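Local coordinates for 2-Cys peroxiredoxin (Plasmodium yoelii, PDB 2H01), which probably reduces hydrogen peroxide and organic hydroperoxides to water and alcohols as a thiol-specific, thioredoxin-dependent peroxidase, at residues A[119-127]-A[136-146]. Residues are numbered along the deposited sequence; the frame is centred on the assembly and turned at random.
Sequences VALRAFVLI and LLVNNLALGRS
F124 and L137 form a hydrogen-bonded antiparallel pair, F124 N-H donating to L137 O (2.9 Å) and L137 N-H to F124 O (2.8 Å). Both bonds are nearly straight and lie in the carbonyl planes. Each acceptor also meets a CA-H, A123 CA standing 3.2 Å from L137 O. On the face shared by this pair, F124 CB packs on L137 CB, 3.9 Å away, while the ring stands out from this face of the sheet and against the backbone of 141-143. CG, anti to the carbonyl carbon and beside the backbone N (chi1 -65°), turns the ring's CD2-CE2 edge to that backbone. Its leading corner, CE2, lies 3.4 Å from A142 CA and equally close to L143 N; L141 O and L143 N sit at the ring edge, whereas A142 CA approaches obliquely.

The facing backbone is shaped by the 3-10 segment 140-141: L141 N bonds to V138 O and A142 N to N139 O. S146 OG donates to L141 O (2.6 Å) from well above the carbonyl plane, tying the next 3-10 segment, 144-146, to this turn. A142 CB rests against R122 O, and R122 CB and CD pass alongside A142 O. Beyond the F124-L137 pair, a water bridges the two segments, donating to R122 O and accepting from N139 N. On the opposite face, A123 CB meets V138 CG1.

The side chain of R122 lies about 8 Å from that of C47, the predicted peroxidatic cysteine, and makes a long, weak ion pair with E50. The contact lies at the open end of the hairpin 119-127/133-138, whose second strand is, within this chain, an edge strand of the thioredoxin-fold sheet: A123 and V125 bond to strand 33-38 on the inner side, and I150 of helix 147-163 packs against F124 and L137.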
# COMPACT_ATOMS: atom_id res chain seq x y z
N VAL A 119 -9.55 3.70 13.68
CA VAL A 119 -8.40 3.77 12.79
C VAL A 119 -8.14 2.45 12.07
O VAL A 119 -8.67 1.40 12.43
CB VAL A 119 -7.13 4.17 13.56
CG1 VAL A 119 -7.33 5.53 14.21
CG2 VAL A 119 -6.80 3.10 14.60
N ALA A 120 -7.29 2.52 11.05
CA ALA A 120 -6.96 1.34 10.28
C ALA A 120 -5.82 0.57 10.94
O ALA A 120 -4.94 1.16 11.56
CB ALA A 120 -6.57 1.72 8.86
N LEU A 121 -5.87 -0.75 10.82
CA LEU A 121 -4.82 -1.61 11.35
C LEU A 121 -3.72 -1.64 10.29
O LEU A 121 -4.00 -1.44 9.09
CB LEU A 121 -5.37 -3.02 11.55
CG LEU A 121 -6.47 -3.18 12.61
CD1 LEU A 121 -7.25 -4.44 12.33
CD2 LEU A 121 -5.85 -3.21 14.02
N ARG A 122 -2.49 -1.87 10.72
CA ARG A 122 -1.36 -1.95 9.79
C ARG A 122 -1.54 -3.12 8.82
O ARG A 122 -1.82 -4.25 9.24
CB ARG A 122 -0.06 -2.13 10.58
CG ARG A 122 0.43 -0.86 11.28
CD ARG A 122 1.68 -1.14 12.10
NE ARG A 122 2.28 0.07 12.65
CZ ARG A 122 1.76 0.80 13.64
NH1 ARG A 122 0.62 0.45 14.20
NH2 ARG A 122 2.39 1.89 14.05
N ALA A 123 -1.40 -2.86 7.52
CA ALA A 123 -1.56 -3.91 6.51
C ALA A 123 -0.90 -3.59 5.17
O ALA A 123 -0.88 -2.42 4.74
CB ALA A 123 -3.04 -4.19 6.30
N PHE A 124 -0.34 -4.61 4.52
CA PHE A 124 0.27 -4.44 3.20
C PHE A 124 -0.58 -5.26 2.23
O PHE A 124 -0.76 -6.46 2.42
CB PHE A 124 1.72 -4.94 3.15
CG PHE A 124 2.68 -4.16 4.02
CD1 PHE A 124 2.81 -2.78 3.88
CD2 PHE A 124 3.43 -4.81 5.00
CE1 PHE A 124 3.68 -2.05 4.72
CE2 PHE A 124 4.29 -4.09 5.84
CZ PHE A 124 4.42 -2.71 5.70
N VAL A 125 -1.11 -4.60 1.21
CA VAL A 125 -1.96 -5.27 0.23
C VAL A 125 -1.40 -5.09 -1.17
O VAL A 125 -1.33 -3.98 -1.69
CB VAL A 125 -3.39 -4.71 0.28
CG1 VAL A 125 -4.32 -5.53 -0.61
CG2 VAL A 125 -3.88 -4.70 1.73
N LEU A 126 -1.01 -6.20 -1.79
CA LEU A 126 -0.44 -6.14 -3.13
C LEU A 126 -1.52 -6.50 -4.15
O LEU A 126 -2.17 -7.54 -4.05
CB LEU A 126 0.75 -7.10 -3.24
CG LEU A 126 1.34 -7.35 -4.63
CD1 LEU A 126 1.84 -6.05 -5.25
CD2 LEU A 126 2.46 -8.38 -4.52
N ILE A 127 -1.69 -5.72 -5.08
CA ILE A 127 -2.71 -5.81 -6.12
C ILE A 127 -2.07 -5.84 -7.51
O ILE A 127 -1.13 -5.06 -7.78
CB ILE A 127 -3.69 -4.62 -6.02
CG1 ILE A 127 -4.17 -4.45 -4.58
CG2 ILE A 127 -4.87 -4.83 -6.96
CD1 ILE A 127 -4.89 -3.15 -4.33
N LEU A 136 -2.16 -10.31 1.40
CA LEU A 136 -2.43 -9.45 2.51
C LEU A 136 -1.44 -9.76 3.61
O LEU A 136 -1.33 -10.89 4.06
CB LEU A 136 -3.87 -9.68 2.99
CG LEU A 136 -4.47 -8.83 4.08
CD1 LEU A 136 -5.82 -8.40 3.64
CD2 LEU A 136 -4.58 -9.67 5.32
N LEU A 137 -0.71 -8.75 4.03
CA LEU A 137 0.24 -8.95 5.12
C LEU A 137 -0.22 -8.12 6.33
O LEU A 137 -0.47 -6.93 6.21
CB LEU A 137 1.64 -8.51 4.68
CG LEU A 137 2.66 -9.60 4.31
CD1 LEU A 137 2.06 -10.64 3.40
CD2 LEU A 137 3.85 -8.93 3.63
N VAL A 138 -0.32 -8.77 7.49
CA VAL A 138 -0.76 -8.09 8.69
C VAL A 138 0.07 -8.42 9.93
O VAL A 138 1.00 -9.22 9.88
CB VAL A 138 -2.21 -8.47 9.03
CG1 VAL A 138 -3.17 -7.71 8.12
CG2 VAL A 138 -2.38 -9.97 8.90
N ASN A 139 -0.30 -7.77 11.03
CA ASN A 139 0.36 -7.97 12.32
C ASN A 139 1.88 -7.96 12.27
O ASN A 139 2.48 -7.01 11.75
CB ASN A 139 -0.18 -9.25 12.96
CG ASN A 139 -1.64 -9.12 13.34
OD1 ASN A 139 -2.01 -8.22 14.10
ND2 ASN A 139 -2.49 -9.99 12.80
N ASN A 140 2.52 -9.00 12.79
CA ASN A 140 3.97 -9.00 12.81
C ASN A 140 4.67 -9.09 11.46
O ASN A 140 5.90 -9.05 11.40
CB ASN A 140 4.47 -10.05 13.79
CG ASN A 140 4.40 -9.56 15.24
OD1 ASN A 140 4.24 -10.33 16.19
ND2 ASN A 140 4.52 -8.24 15.41
N LEU A 141 3.90 -9.21 10.39
CA LEU A 141 4.48 -9.24 9.05
C LEU A 141 4.21 -7.88 8.39
O LEU A 141 4.70 -7.60 7.30
CB LEU A 141 3.89 -10.37 8.21
CG LEU A 141 4.53 -11.76 8.41
CD1 LEU A 141 3.88 -12.77 7.45
CD2 LEU A 141 6.04 -11.68 8.15
N ALA A 142 3.43 -7.04 9.07
CA ALA A 142 3.11 -5.71 8.56
C ALA A 142 3.96 -4.65 9.25
O ALA A 142 3.44 -3.78 9.96
CB ALA A 142 1.63 -5.40 8.77
N LEU A 143 5.27 -4.72 9.04
CA LEU A 143 6.20 -3.78 9.65
C LEU A 143 7.11 -3.12 8.62
O LEU A 143 7.31 -3.64 7.53
CB LEU A 143 7.06 -4.51 10.69
CG LEU A 143 6.31 -5.21 11.83
CD1 LEU A 143 7.30 -5.96 12.72
CD2 LEU A 143 5.54 -4.16 12.65
N GLY A 144 7.67 -1.97 8.98
CA GLY A 144 8.57 -1.29 8.07
C GLY A 144 9.72 -2.21 7.70
O GLY A 144 10.27 -2.15 6.60
N ARG A 145 10.06 -3.09 8.62
CA ARG A 145 11.08 -4.11 8.48
C ARG A 145 10.74 -5.14 7.40
O ARG A 145 11.54 -5.98 7.03
CB ARG A 145 11.17 -4.85 9.80
CG ARG A 145 12.51 -4.97 10.36
CD ARG A 145 12.71 -6.22 11.11
NE ARG A 145 13.43 -5.98 12.33
CZ ARG A 145 14.73 -6.03 12.44
NH1 ARG A 145 15.47 -6.32 11.39
NH2 ARG A 145 15.29 -5.79 13.60
N SER A 146 9.53 -5.04 6.87
CA SER A 146 9.02 -6.03 5.97
C SER A 146 9.30 -5.71 4.49
O SER A 146 8.97 -6.50 3.63
CB SER A 146 7.52 -6.20 6.19
OG SER A 146 7.25 -7.18 7.16
O HOH W 1 -1.82 -5.45 11.62